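Local coordinates for CRISPR-associated endonuclease C2c1 (Alicyclobacillus acidoterrestris, PDB 5U31), which is an RNA-guided endonuclease of bacterial antiviral defence that recognises a PAM beside its target and cleaves the DNA with its RuvC domain, at residues Leu646-Gly660 and Val716-Gln730. The protein carries 3 engineered substitutions. Sequence-based numbering, arbitrary orientation.
Sequences LRTQLAYLRLLVRCG and VYESVRRVWRHMGKQ. With SO4 (sulfate ion), chain G; nucleotides of chain B.
Leu653 and Met727 carry the apolar core, each a knob in a hole of the other helix. Leu653 sits among Val720, Val723, Trp724 and Met727; it meets Val723 tip to tip, with CG and CD2 both 3.7 Å from Val723 CG1, while CD1 lies 3.6 Å from Met727 CE. Met727, a selenomethionine, fits among Leu646, Gln649, Leu650 and Leu653; its chain leaves with CG anti to the backbone N (chi1 -158°) and bends at the selenium, which turns CE toward Leu653. Leu656 slides past Val720, CD2 to CG2 3.7 Å, and Val716 CG1 packs against Leu656 O.

Such knobs-into-holes packing joins two nearly antiparallel helices, axes 9.6 Å apart at 162°: the bridge helix, counted with the nuclease lobe, and a long helix of REC2 in the recognition lobe.

Polar bonds close both ends. Gln649 NE2 donates to Gln730 OE1 at 3.1 Å, the two amide planes 34° apart, while Gln649 OE1 is held by Thr686. At the other end Tyr717 OH gives its proton to Gly660 O at 3.0 Å, arriving from above the carbonyl plane.

The outer surfaces of the pair meet RNA. Arg654 NE makes a weak hydrogen bond to OP1 of A107 of chain B, 2.9 Å; the Trp724 ring turns its edge to the base of C47 of chain B, and Gly728 O accepts from O2' of C48 of chain B.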
ATOM      1  N   LEU A 646      -0.321 -30.411 -12.201  1.00 58.59           N
ATOM      2  CA  LEU A 646      -0.737 -30.829 -10.868  1.00 49.17           C
ATOM      3  C   LEU A 646      -1.990 -30.093 -10.419  1.00 47.86           C
ATOM      4  O   LEU A 646      -2.836 -30.673  -9.726  1.00 50.26           O
ATOM      5  CB  LEU A 646       0.403 -30.602  -9.875  1.00 47.71           C
ATOM      6  CG  LEU A 646       1.724 -31.314 -10.184  1.00 48.32           C
ATOM      7  CD1 LEU A 646       2.819 -30.790  -9.285  1.00 47.45           C
ATOM      8  CD2 LEU A 646       1.596 -32.820 -10.037  1.00 49.71           C
ATOM      9  N   ARG A 647      -2.138 -28.828 -10.814  1.00 46.85           N
ATOM     10  CA  ARG A 647      -3.291 -28.052 -10.373  1.00 52.17           C
ATOM     11  C   ARG A 647      -4.593 -28.658 -10.889  1.00 47.44           C
ATOM     12  O   ARG A 647      -5.563 -28.794 -10.132  1.00 47.45           O
ATOM     13  CB  ARG A 647      -3.145 -26.596 -10.822  1.00 45.19           C
ATOM     14  CG  ARG A 647      -4.156 -25.656 -10.191  1.00 52.91           C
ATOM     15  CD  ARG A 647      -4.429 -24.460 -11.082  1.00 64.81           C
ATOM     16  NE  ARG A 647      -3.360 -23.470 -11.029  1.00 74.97           N
ATOM     17  CZ  ARG A 647      -3.319 -22.380 -11.786  1.00 84.50           C
ATOM     18  NH1 ARG A 647      -2.312 -21.527 -11.669  1.00 79.46           N
ATOM     19  NH2 ARG A 647      -4.285 -22.143 -12.664  1.00 85.81           N
ATOM     20  N   THR A 648      -4.632 -29.049 -12.166  1.00 48.07           N
ATOM     21  CA  THR A 648      -5.842 -29.665 -12.702  1.00 63.32           C
ATOM     22  C   THR A 648      -6.004 -31.107 -12.239  1.00 57.09           C
ATOM     23  O   THR A 648      -7.136 -31.585 -12.115  1.00 62.56           O
ATOM     24  CB  THR A 648      -5.853 -29.616 -14.231  1.00 61.08           C
ATOM     25  OG1 THR A 648      -4.921 -30.571 -14.753  1.00 59.49           O
ATOM     26  CG2 THR A 648      -5.491 -28.224 -14.727  1.00 65.52           C
ATOM     27  N   GLN A 649      -4.898 -31.815 -11.993  1.00 50.61           N
ATOM     28  CA  GLN A 649      -4.999 -33.158 -11.428  1.00 51.75           C
ATOM     29  C   GLN A 649      -5.678 -33.125 -10.067  1.00 51.49           C
ATOM     30  O   GLN A 649      -6.520 -33.978  -9.765  1.00 57.01           O
ATOM     31  CB  GLN A 649      -3.615 -33.796 -11.316  1.00 51.99           C
ATOM     32  CG  GLN A 649      -2.955 -34.119 -12.646  1.00 56.71           C
ATOM     33  CD  GLN A 649      -1.791 -35.090 -12.508  1.00 62.59           C
ATOM     34  OE1 GLN A 649      -1.309 -35.641 -13.495  1.00 68.33           O
ATOM     35  NE2 GLN A 649      -1.340 -35.305 -11.280  1.00 57.88           N
ATOM     36  N   LEU A 650      -5.328 -32.143  -9.231  1.00 50.18           N
ATOM     37  CA  LEU A 650      -5.963 -32.016  -7.925  1.00 49.87           C
ATOM     38  C   LEU A 650      -7.447 -31.703  -8.053  1.00 56.08           C
ATOM     39  O   LEU A 650      -8.249 -32.146  -7.223  1.00 55.91           O
ATOM     40  CB  LEU A 650      -5.267 -30.928  -7.107  1.00 48.41           C
ATOM     41  CG  LEU A 650      -4.854 -31.265  -5.672  1.00 51.49           C
ATOM     42  CD1 LEU A 650      -4.587 -29.993  -4.878  1.00 46.78           C
ATOM     43  CD2 LEU A 650      -5.904 -32.128  -4.993  1.00 55.38           C
ATOM     44  N   ALA A 651      -7.832 -30.943  -9.084  1.00 53.91           N
ATOM     45  CA  ALA A 651      -9.228 -30.548  -9.237  1.00 50.02           C
ATOM     46  C   ALA A 651     -10.128 -31.743  -9.509  1.00 61.53           C
ATOM     47  O   ALA A 651     -11.297 -31.742  -9.108  1.00 59.95           O
ATOM     48  CB  ALA A 651      -9.364 -29.519 -10.356  1.00 53.22           C
ATOM     49  N   TYR A 652      -9.604 -32.765 -10.187  1.00 58.11           N
ATOM     50  CA  TYR A 652     -10.352 -33.993 -10.416  1.00 57.74           C
ATOM     51  C   TYR A 652     -10.243 -34.961  -9.247  1.00 55.12           C
ATOM     52  O   TYR A 652     -11.130 -35.803  -9.074  1.00 70.49           O
ATOM     53  CB  TYR A 652      -9.875 -34.668 -11.709  1.00 68.82           C
ATOM     54  CG  TYR A 652     -10.386 -34.001 -12.974  1.00 86.01           C
ATOM     55  CD1 TYR A 652     -11.213 -34.683 -13.860  1.00 85.13           C
ATOM     56  CD2 TYR A 652     -10.050 -32.686 -13.276  1.00 94.88           C
ATOM     57  CE1 TYR A 652     -11.683 -34.075 -15.015  1.00 91.27           C
ATOM     58  CE2 TYR A 652     -10.517 -32.071 -14.424  1.00 97.00           C
ATOM     59  CZ  TYR A 652     -11.333 -32.769 -15.291  1.00100.84           C
ATOM     60  OH  TYR A 652     -11.798 -32.157 -16.436  1.00104.57           O
ATOM     61  N   LEU A 653      -9.182 -34.860  -8.442  1.00 54.01           N
ATOM     62  CA  LEU A 653      -9.118 -35.645  -7.216  1.00 61.96           C
ATOM     63  C   LEU A 653     -10.274 -35.292  -6.291  1.00 67.30           C
ATOM     64  O   LEU A 653     -10.887 -36.176  -5.681  1.00 66.41           O
ATOM     65  CB  LEU A 653      -7.779 -35.417  -6.514  1.00 57.38           C
ATOM     66  CG  LEU A 653      -7.060 -36.642  -5.941  1.00 54.46           C
ATOM     67  CD1 LEU A 653      -5.944 -36.226  -4.996  1.00 53.40           C
ATOM     68  CD2 LEU A 653      -8.032 -37.573  -5.243  1.00 59.63           C
ATOM     69  N   ARG A 654     -10.596 -34.000  -6.189  1.00 58.46           N
ATOM     70  CA  ARG A 654     -11.720 -33.574  -5.363  1.00 53.07           C
ATOM     71  C   ARG A 654     -13.052 -34.015  -5.952  1.00 63.22           C
ATOM     72  O   ARG A 654     -14.017 -34.224  -5.207  1.00 77.55           O
ATOM     73  CB  ARG A 654     -11.691 -32.059  -5.186  1.00 51.52           C
ATOM     74  CG  ARG A 654     -10.430 -31.549  -4.526  1.00 50.30           C
ATOM     75  CD  ARG A 654     -10.583 -30.106  -4.085  1.00 49.75           C
ATOM     76  NE  ARG A 654      -9.613 -29.766  -3.051  1.00 62.08           N
ATOM     77  CZ  ARG A 654      -8.481 -29.110  -3.277  1.00 64.88           C
ATOM     78  NH1 ARG A 654      -8.180 -28.710  -4.505  1.00 63.35           N
ATOM     79  NH2 ARG A 654      -7.654 -28.847  -2.273  1.00 66.09           N
ATOM     80  N   LEU A 655     -13.133 -34.149  -7.278  1.00 63.32           N
ATOM     81  CA  LEU A 655     -14.332 -34.726  -7.876  1.00 62.69           C
ATOM     82  C   LEU A 655     -14.482 -36.190  -7.486  1.00 64.99           C
ATOM     83  O   LEU A 655     -15.597 -36.662  -7.236  1.00 77.66           O
ATOM     84  CB  LEU A 655     -14.293 -34.574  -9.396  1.00 74.17           C
ATOM     85  CG  LEU A 655     -14.884 -33.279  -9.959  1.00 87.87           C
ATOM     86  CD1 LEU A 655     -14.649 -33.181 -11.460  1.00 85.26           C
ATOM     87  CD2 LEU A 655     -16.370 -33.193  -9.640  1.00100.32           C
ATOM     88  N   LEU A 656     -13.369 -36.922  -7.424  1.00 61.03           N
ATOM     89  CA  LEU A 656     -13.429 -38.316  -7.004  1.00 62.78           C
ATOM     90  C   LEU A 656     -13.805 -38.429  -5.533  1.00 65.42           C
ATOM     91  O   LEU A 656     -14.546 -39.339  -5.143  1.00 78.14           O
ATOM     92  CB  LEU A 656     -12.089 -39.000  -7.272  1.00 62.26           C
ATOM     93  CG  LEU A 656     -11.978 -40.478  -6.897  1.00 61.14           C
ATOM     94  CD1 LEU A 656     -12.949 -41.318  -7.711  1.00 62.83           C
ATOM     95  CD2 LEU A 656     -10.556 -40.961  -7.096  1.00 61.08           C
ATOM     96  N   VAL A 657     -13.305 -37.508  -4.706  1.00 57.92           N
ATOM     97  CA  VAL A 657     -13.590 -37.547  -3.275  1.00 60.47           C
ATOM     98  C   VAL A 657     -15.082 -37.375  -3.023  1.00 71.12           C
ATOM     99  O   VAL A 657     -15.670 -38.074  -2.188  1.00 76.55           O
ATOM    100  CB  VAL A 657     -12.755 -36.480  -2.541  1.00 56.08           C
ATOM    101  CG1 VAL A 657     -13.295 -36.232  -1.145  1.00 55.87           C
ATOM    102  CG2 VAL A 657     -11.306 -36.917  -2.473  1.00 55.82           C
ATOM    103  N   ARG A 658     -15.726 -36.462  -3.755  1.00 63.00           N
ATOM    104  CA  ARG A 658     -17.154 -36.244  -3.565  1.00 59.59           C
ATOM    105  C   ARG A 658     -17.973 -37.491  -3.861  1.00 61.56           C
ATOM    106  O   ARG A 658     -19.084 -37.627  -3.338  1.00 65.59           O
ATOM    107  CB  ARG A 658     -17.639 -35.095  -4.441  1.00 58.83           C
ATOM    108  CG  ARG A 658     -17.018 -33.763  -4.097  1.00 61.30           C
ATOM    109  CD  ARG A 658     -17.598 -32.663  -4.961  1.00 65.09           C
ATOM    110  NE  ARG A 658     -18.974 -32.351  -4.592  1.00 76.61           N
ATOM    111  CZ  ARG A 658     -19.810 -31.659  -5.356  1.00 86.42           C
ATOM    112  NH1 ARG A 658     -21.045 -31.420  -4.941  1.00 83.34           N
ATOM    113  NH2 ARG A 658     -19.415 -31.213  -6.543  1.00 94.21           N
ATOM    114  N   CYS A 659     -17.454 -38.403  -4.688  1.00 66.70           N
ATOM    115  CA  CYS A 659     -18.185 -39.624  -5.011  1.00 68.90           C
ATOM    116  C   CYS A 659     -18.325 -40.545  -3.811  1.00 71.92           C
ATOM    117  O   CYS A 659     -19.123 -41.488  -3.860  1.00 80.45           O
ATOM    118  CB  CYS A 659     -17.498 -40.376  -6.154  1.00 75.54           C
ATOM    119  SG  CYS A 659     -17.426 -39.482  -7.720  1.00 78.17           S
ATOM    120  N   GLY A 660     -17.564 -40.302  -2.750  1.00 77.10           N
ATOM    121  CA  GLY A 660     -17.664 -41.078  -1.534  1.00 83.45           C
ATOM    122  C   GLY A 660     -18.419 -40.335  -0.453  1.00 87.07           C
ATOM    123  O   GLY A 660     -18.168 -40.526   0.741  1.00 91.68           O
ATOM    124  N   VAL A 716     -14.082 -46.275  -3.073  1.00 85.25           N
ATOM    125  CA  VAL A 716     -13.783 -44.926  -3.544  1.00 77.20           C
ATOM    126  C   VAL A 716     -12.669 -44.305  -2.711  1.00 73.65           C
ATOM    127  O   VAL A 716     -11.748 -43.678  -3.247  1.00 69.20           O
ATOM    128  CB  VAL A 716     -15.056 -44.058  -3.523  1.00 73.76           C
ATOM    129  CG1 VAL A 716     -14.720 -42.603  -3.816  1.00 64.56           C
ATOM    130  CG2 VAL A 716     -16.072 -44.592  -4.521  1.00 76.24           C
ATOM    131  N   TYR A 717     -12.729 -44.480  -1.388  1.00 77.99           N
ATOM    132  CA  TYR A 717     -11.686 -43.933  -0.526  1.00 88.37           C
ATOM    133  C   TYR A 717     -10.360 -44.658  -0.716  1.00 85.31           C
ATOM    134  O   TYR A 717      -9.295 -44.054  -0.537  1.00 80.25           O
ATOM    135  CB  TYR A 717     -12.124 -43.993   0.938  1.00100.53           C
ATOM    136  CG  TYR A 717     -13.092 -42.897   1.338  1.00111.54           C
ATOM    137  CD1 TYR A 717     -12.725 -41.918   2.253  1.00118.03           C
ATOM    138  CD2 TYR A 717     -14.368 -42.836   0.794  1.00112.26           C
ATOM    139  CE1 TYR A 717     -13.609 -40.912   2.619  1.00120.71           C
ATOM    140  CE2 TYR A 717     -15.255 -41.839   1.152  1.00111.77           C
ATOM    141  CZ  TYR A 717     -14.873 -40.879   2.062  1.00116.97           C
ATOM    142  OH  TYR A 717     -15.757 -39.885   2.417  1.00115.34           O
ATOM    143  N   GLU A 718     -10.398 -45.944  -1.077  1.00 87.92           N
ATOM    144  CA  GLU A 718      -9.160 -46.676  -1.322  1.00 84.42           C
ATOM    145  C   GLU A 718      -8.558 -46.339  -2.679  1.00 77.73           C
ATOM    146  O   GLU A 718      -7.344 -46.481  -2.863  1.00 85.89           O
ATOM    147  CB  GLU A 718      -9.397 -48.183  -1.209  1.00 91.31           C
ATOM    148  CG  GLU A 718      -9.479 -48.685   0.226  1.00112.22           C
ATOM    149  CD  GLU A 718      -9.480 -50.200   0.321  1.00134.78           C
ATOM    150  OE1 GLU A 718      -9.493 -50.867  -0.736  1.00143.93           O
ATOM    151  OE2 GLU A 718      -9.464 -50.726   1.456  1.00139.73           O
ATOM    152  N   SER A 719      -9.376 -45.901  -3.636  1.00 75.24           N
ATOM    153  CA  SER A 719      -8.837 -45.424  -4.902  1.00 69.02           C
ATOM    154  C   SER A 719      -8.333 -43.993  -4.803  1.00 74.43           C
ATOM    155  O   SER A 719      -7.470 -43.596  -5.594  1.00 80.43           O
ATOM    156  CB  SER A 719      -9.889 -45.536  -6.008  1.00 68.26           C
ATOM    157  OG  SER A 719     -11.041 -44.767  -5.715  1.00 76.62           O
ATOM    158  N   VAL A 720      -8.848 -43.215  -3.851  1.00 77.22           N
ATOM    159  CA  VAL A 720      -8.314 -41.879  -3.609  1.00 64.20           C
ATOM    160  C   VAL A 720      -6.900 -41.965  -3.049  1.00 60.51           C
ATOM    161  O   VAL A 720      -6.026 -41.172  -3.415  1.00 63.36           O
ATOM    162  CB  VAL A 720      -9.251 -41.092  -2.674  1.00 65.74           C
ATOM    163  CG1 VAL A 720      -8.552 -39.854  -2.119  1.00 57.84           C
ATOM    164  CG2 VAL A 720     -10.523 -40.705  -3.411  1.00 66.82           C
ATOM    165  N   ARG A 721      -6.646 -42.936  -2.167  1.00 61.59           N
ATOM    166  CA  ARG A 721      -5.312 -43.076  -1.592  1.00 60.44           C
ATOM    167  C   ARG A 721      -4.285 -43.422  -2.660  1.00 60.75           C
ATOM    168  O   ARG A 721      -3.216 -42.806  -2.728  1.00 71.13           O
ATOM    169  CB  ARG A 721      -5.309 -44.131  -0.486  1.00 61.58           C
ATOM    170  CG  ARG A 721      -3.914 -44.384   0.065  1.00 86.94           C
ATOM    171  CD  ARG A 721      -3.901 -45.294   1.278  1.00 86.15           C
ATOM    172  NE  ARG A 721      -2.541 -45.461   1.782  1.00 83.83           N
ATOM    173  CZ  ARG A 721      -2.227 -46.115   2.895  1.00 80.21           C
ATOM    174  NH1 ARG A 721      -0.959 -46.213   3.271  1.00 72.07           N
ATOM    175  NH2 ARG A 721      -3.178 -46.669   3.631  1.00 83.19           N
ATOM    176  N   ARG A 722      -4.590 -44.412  -3.505  1.00 64.46           N
ATOM    177  CA  ARG A 722      -3.664 -44.784  -4.571  1.00 68.36           C
ATOM    178  C   ARG A 722      -3.337 -43.588  -5.452  1.00 66.07           C
ATOM    179  O   ARG A 722      -2.169 -43.338  -5.774  1.00 62.48           O
ATOM    180  CB  ARG A 722      -4.248 -45.917  -5.417  1.00 77.97           C
ATOM    181  CG  ARG A 722      -4.475 -47.224  -4.676  1.00 93.01           C
ATOM    182  CD  ARG A 722      -5.051 -48.285  -5.603  1.00 99.34           C
ATOM    183  NE  ARG A 722      -5.363 -49.525  -4.896  1.00112.55           N
ATOM    184  CZ  ARG A 722      -5.926 -50.588  -5.463  1.00122.03           C
ATOM    185  NH1 ARG A 722      -6.242 -50.563  -6.752  1.00127.82           N
ATOM    186  NH2 ARG A 722      -6.175 -51.675  -4.744  1.00119.79           N
ATOM    187  N   VAL A 723      -4.358 -42.825  -5.835  1.00 60.74           N
ATOM    188  CA  VAL A 723      -4.146 -41.700  -6.731  1.00 63.50           C
ATOM    189  C   VAL A 723      -3.504 -40.525  -5.992  1.00 65.27           C
ATOM    190  O   VAL A 723      -2.679 -39.803  -6.566  1.00 68.19           O
ATOM    191  CB  VAL A 723      -5.484 -41.335  -7.400  1.00 62.34           C
ATOM    192  CG1 VAL A 723      -5.869 -39.888  -7.143  1.00 60.75           C
ATOM    193  CG2 VAL A 723      -5.425 -41.631  -8.893  1.00 67.91           C
ATOM    194  N   TRP A 724      -3.834 -40.333  -4.711  1.00 65.46           N
ATOM    195  CA  TRP A 724      -3.208 -39.263  -3.939  1.00 61.72           C
ATOM    196  C   TRP A 724      -1.755 -39.592  -3.620  1.00 62.30           C
ATOM    197  O   TRP A 724      -0.886 -38.714  -3.686  1.00 72.26           O
ATOM    198  CB  TRP A 724      -3.998 -39.004  -2.655  1.00 55.36           C
ATOM    199  CG  TRP A 724      -3.332 -38.056  -1.704  1.00 53.91           C
ATOM    200  CD1 TRP A 724      -3.312 -36.697  -1.784  1.00 52.42           C
ATOM    201  CD2 TRP A 724      -2.600 -38.399  -0.520  1.00 53.87           C
ATOM    202  NE1 TRP A 724      -2.606 -36.171  -0.728  1.00 54.29           N
ATOM    203  CE2 TRP A 724      -2.160 -37.197   0.061  1.00 52.32           C
ATOM    204  CE3 TRP A 724      -2.272 -39.609   0.100  1.00 55.06           C
ATOM    205  CZ2 TRP A 724      -1.409 -37.168   1.234  1.00 51.90           C
ATOM    206  CZ3 TRP A 724      -1.531 -39.577   1.265  1.00 54.64           C
ATOM    207  CH2 TRP A 724      -1.106 -38.366   1.818  1.00 53.07           C
ATOM    208  N   ARG A 725      -1.473 -40.851  -3.270  1.00 65.35           N
ATOM    209  CA  ARG A 725      -0.094 -41.257  -3.032  1.00 60.29           C
ATOM    210  C   ARG A 725       0.734 -41.177  -4.306  1.00 61.01           C
ATOM    211  O   ARG A 725       1.920 -40.833  -4.256  1.00 57.86           O
ATOM    212  CB  ARG A 725      -0.061 -42.675  -2.460  1.00 61.99           C
ATOM    213  CG  ARG A 725       0.894 -42.857  -1.289  1.00 78.64           C
ATOM    214  CD  ARG A 725       0.800 -44.260  -0.701  1.00101.32           C
ATOM    215  NE  ARG A 725       1.767 -44.470   0.374  1.00107.79           N
ATOM    216  CZ  ARG A 725       2.969 -45.015   0.204  1.00 95.58           C
ATOM    217  NH1 ARG A 725       3.782 -45.164   1.243  1.00 95.96           N
ATOM    218  NH2 ARG A 725       3.359 -45.410  -1.001  1.00 76.80           N
ATOM    219  N   HIS A 726       0.122 -41.477  -5.456  1.00 65.24           N
ATOM    220  CA  HIS A 726       0.813 -41.331  -6.733  1.00 67.09           C
ATOM    221  C   HIS A 726       1.147 -39.869  -7.000  1.00 56.44           C
ATOM    222  O   HIS A 726       2.304 -39.522  -7.258  1.00 56.81           O
ATOM    223  CB  HIS A 726      -0.052 -41.909  -7.857  1.00 77.37           C
ATOM    224  CG  HIS A 726       0.591 -41.878  -9.210  1.00 81.17           C
ATOM    225  ND1 HIS A 726       1.915 -41.546  -9.402  1.00 77.49           N
ATOM    226  CD2 HIS A 726       0.086 -42.142 -10.439  1.00 75.68           C
ATOM    227  CE1 HIS A 726       2.197 -41.603 -10.692  1.00 78.48           C
ATOM    228  NE2 HIS A 726       1.104 -41.962 -11.342  1.00 76.20           N
HETATM  229  N   MSE A 727       0.149 -38.998  -6.923  1.00 56.11           N
HETATM  230  CA  MSE A 727       0.378 -37.581  -7.163  1.00 58.34           C
HETATM  231  C   MSE A 727       1.281 -36.976  -6.095  1.00 57.14           C
HETATM  232  O   MSE A 727       1.901 -35.936  -6.309  1.00 52.35           O
HETATM  233  CB  MSE A 727      -0.941 -36.823  -7.213  1.00 62.79           C
HETATM  234  CG  MSE A 727      -0.831 -35.513  -7.954  1.00 73.57           C
HETATM  235 SE   MSE A 727      -2.271 -34.284  -7.539  1.00 75.03          SE
HETATM  236  CE  MSE A 727      -3.760 -35.511  -7.742  1.00 86.54           C
ATOM    237  N   GLY A 728       1.340 -37.632  -4.936  1.00 53.23           N
ATOM    238  CA  GLY A 728       2.216 -37.159  -3.879  1.00 52.34           C
ATOM    239  C   GLY A 728       3.681 -37.268  -4.250  1.00 53.38           C
ATOM    240  O   GLY A 728       4.489 -36.409  -3.885  1.00 51.35           O
ATOM    241  N   LYS A 729       4.047 -38.325  -4.976  1.00 53.75           N
ATOM    242  CA  LYS A 729       5.419 -38.430  -5.456  1.00 53.94           C
ATOM    243  C   LYS A 729       5.694 -37.422  -6.562  1.00 55.55           C
ATOM    244  O   LYS A 729       6.839 -36.993  -6.737  1.00 69.98           O
ATOM    245  CB  LYS A 729       5.707 -39.852  -5.940  1.00 59.45           C
ATOM    246  CG  LYS A 729       5.755 -40.891  -4.827  1.00 68.11           C
ATOM    247  CD  LYS A 729       6.234 -42.236  -5.346  1.00 82.29           C
ATOM    248  CE  LYS A 729       6.414 -43.243  -4.217  1.00 90.22           C
ATOM    249  NZ  LYS A 729       7.002 -44.523  -4.707  1.00 90.83           N
ATOM    250  N   GLN A 730       4.661 -37.027  -7.308  1.00 52.96           N
ATOM    251  CA  GLN A 730       4.851 -36.015  -8.341  1.00 52.19           C
ATOM    252  C   GLN A 730       5.064 -34.637  -7.730  1.00 50.57           C
ATOM    253  O   GLN A 730       5.857 -33.841  -8.245  1.00 57.86           O
ATOM    254  CB  GLN A 730       3.654 -36.000  -9.291  1.00 52.52           C
ATOM    255  CG  GLN A 730       3.409 -37.317  -9.989  1.00 54.17           C
ATOM    256  CD  GLN A 730       2.319 -37.225 -11.033  1.00 54.49           C
ATOM    257  OE1 GLN A 730       1.565 -36.251 -11.081  1.00 53.54           O
ATOM    258  NE2 GLN A 730       2.234 -38.241 -11.883  1.00 66.85           N
TER
HETATM  259  S   SO4 G1202      -3.837 -18.473 -13.496  1.00113.70           S
HETATM  260  O1  SO4 G1202      -3.247 -19.443 -14.418  1.00111.76           O
HETATM  261  O2  SO4 G1202      -5.277 -18.426 -13.714  1.00117.48           O
HETATM  262  O3  SO4 G1202      -3.571 -18.844 -12.106  1.00 95.20           O
HETATM  263  O4  SO4 G1202      -3.276 -17.153 -13.769  1.00121.60           O
ATOM    264  P     C B  47       5.462 -42.173   6.565  1.00126.01           P
ATOM    265  OP1   C B  47       6.308 -42.658   7.683  1.00128.68           O
ATOM    266  OP2   C B  47       5.242 -40.714   6.396  1.00121.92           O
ATOM    267  O5'   C B  47       6.117 -42.751   5.234  1.00126.98           O
ATOM    268  C5'   C B  47       6.624 -41.886   4.232  1.00107.86           C
ATOM    269  C4'   C B  47       5.830 -42.012   2.960  1.00 94.97           C
ATOM    270  O4'   C B  47       4.529 -42.581   3.261  1.00 94.75           O
ATOM    271  C3'   C B  47       5.516 -40.701   2.264  1.00 88.04           C
ATOM    272  O3'   C B  47       6.585 -40.238   1.462  1.00 76.99           O
ATOM    273  C2'   C B  47       4.242 -41.022   1.490  1.00 92.34           C
ATOM    274  O2'   C B  47       4.542 -41.716   0.289  1.00 91.35           O
ATOM    275  C1'   C B  47       3.538 -41.985   2.452  1.00 99.63           C
ATOM    276  N1    C B  47       2.568 -41.286   3.333  1.00104.31           N
ATOM    277  C2    C B  47       1.204 -41.339   3.024  1.00107.75           C
ATOM    278  O2    C B  47       0.827 -41.978   2.024  1.00 95.41           O
ATOM    279  N3    C B  47       0.328 -40.694   3.834  1.00104.30           N
ATOM    280  C4    C B  47       0.758 -40.015   4.904  1.00 81.86           C
ATOM    281  N4    C B  47      -0.140 -39.393   5.668  1.00 78.12           N
ATOM    282  C5    C B  47       2.135 -39.941   5.241  1.00 67.87           C
ATOM    283  C6    C B  47       2.983 -40.585   4.436  1.00 82.23           C
ATOM    284  P     C B  48       7.340 -38.875   1.851  1.00 71.90           P
ATOM    285  OP1   C B  48       8.692 -38.919   1.239  1.00 61.80           O
ATOM    286  OP2   C B  48       7.206 -38.654   3.313  1.00 64.24           O
ATOM    287  O5'   C B  48       6.477 -37.754   1.122  1.00 73.81           O
ATOM    288  C5'   C B  48       6.211 -37.845  -0.269  1.00 60.27           C
ATOM    289  C4'   C B  48       5.172 -36.847  -0.709  1.00 51.04           C
ATOM    290  O4'   C B  48       3.865 -37.243  -0.228  1.00 51.45           O
ATOM    291  C3'   C B  48       5.337 -35.430  -0.190  1.00 53.89           C
ATOM    292  O3'   C B  48       6.305 -34.688  -0.905  1.00 48.79           O
ATOM    293  C2'   C B  48       3.926 -34.867  -0.309  1.00 53.45           C
ATOM    294  O2'   C B  48       3.648 -34.481  -1.647  1.00 55.77           O
ATOM    295  C1'   C B  48       3.079 -36.096   0.024  1.00 50.23           C
ATOM    296  N1    C B  48       2.647 -36.116   1.437  1.00 50.03           N
ATOM    297  C2    C B  48       1.513 -35.386   1.781  1.00 49.35           C
ATOM    298  O2    C B  48       0.931 -34.750   0.894  1.00 48.94           O
ATOM    299  N3    C B  48       1.085 -35.389   3.059  1.00 49.21           N
ATOM    300  C4    C B  48       1.751 -36.092   3.977  1.00 55.08           C
ATOM    301  N4    C B  48       1.292 -36.065   5.231  1.00 55.33           N
ATOM    302  C5    C B  48       2.914 -36.853   3.653  1.00 50.42           C
ATOM    303  C6    C B  48       3.324 -36.838   2.380  1.00 51.11           C
ATOM    304  P     A B 107     -12.021 -28.465  -0.686  1.00 57.76           P
ATOM    305  OP1   A B 107     -11.739 -29.852  -1.130  1.00 64.86           O
ATOM    306  OP2   A B 107     -11.991 -27.347  -1.667  1.00 55.10           O
ATOM    307  O5'   A B 107     -13.441 -28.430   0.037  1.00 59.89           O
ATOM    308  C5'   A B 107     -13.783 -29.402   1.015  1.00 64.44           C
ATOM    309  C4'   A B 107     -15.111 -29.100   1.660  1.00 63.89           C
ATOM    310  O4'   A B 107     -15.018 -27.878   2.435  1.00 70.74           O
ATOM    311  C3'   A B 107     -16.270 -28.848   0.712  1.00 56.14           C
ATOM    312  O3'   A B 107     -16.843 -30.044   0.219  1.00 51.54           O
ATOM    313  C2'   A B 107     -17.224 -28.020   1.564  1.00 67.09           C
ATOM    314  O2'   A B 107     -17.942 -28.852   2.463  1.00 76.43           O
ATOM    315  C1'   A B 107     -16.243 -27.177   2.377  1.00 64.63           C
ATOM    316  N9    A B 107     -16.004 -25.849   1.777  1.00 62.84           N
ATOM    317  C8    A B 107     -14.909 -25.417   1.066  1.00 60.50           C
ATOM    318  N7    A B 107     -14.994 -24.167   0.674  1.00 54.05           N
ATOM    319  C5    A B 107     -16.223 -23.747   1.163  1.00 45.69           C
ATOM    320  C6    A B 107     -16.905 -22.522   1.090  1.00 45.20           C
ATOM    321  N6    A B 107     -16.430 -21.443   0.466  1.00 44.21           N
ATOM    322  N1    A B 107     -18.115 -22.438   1.684  1.00 56.27           N
ATOM    323  C2    A B 107     -18.599 -23.515   2.314  1.00 52.78           C
ATOM    324  N3    A B 107     -18.052 -24.720   2.452  1.00 56.80           N
ATOM    325  C4    A B 107     -16.853 -24.772   1.845  1.00 55.11           C
TER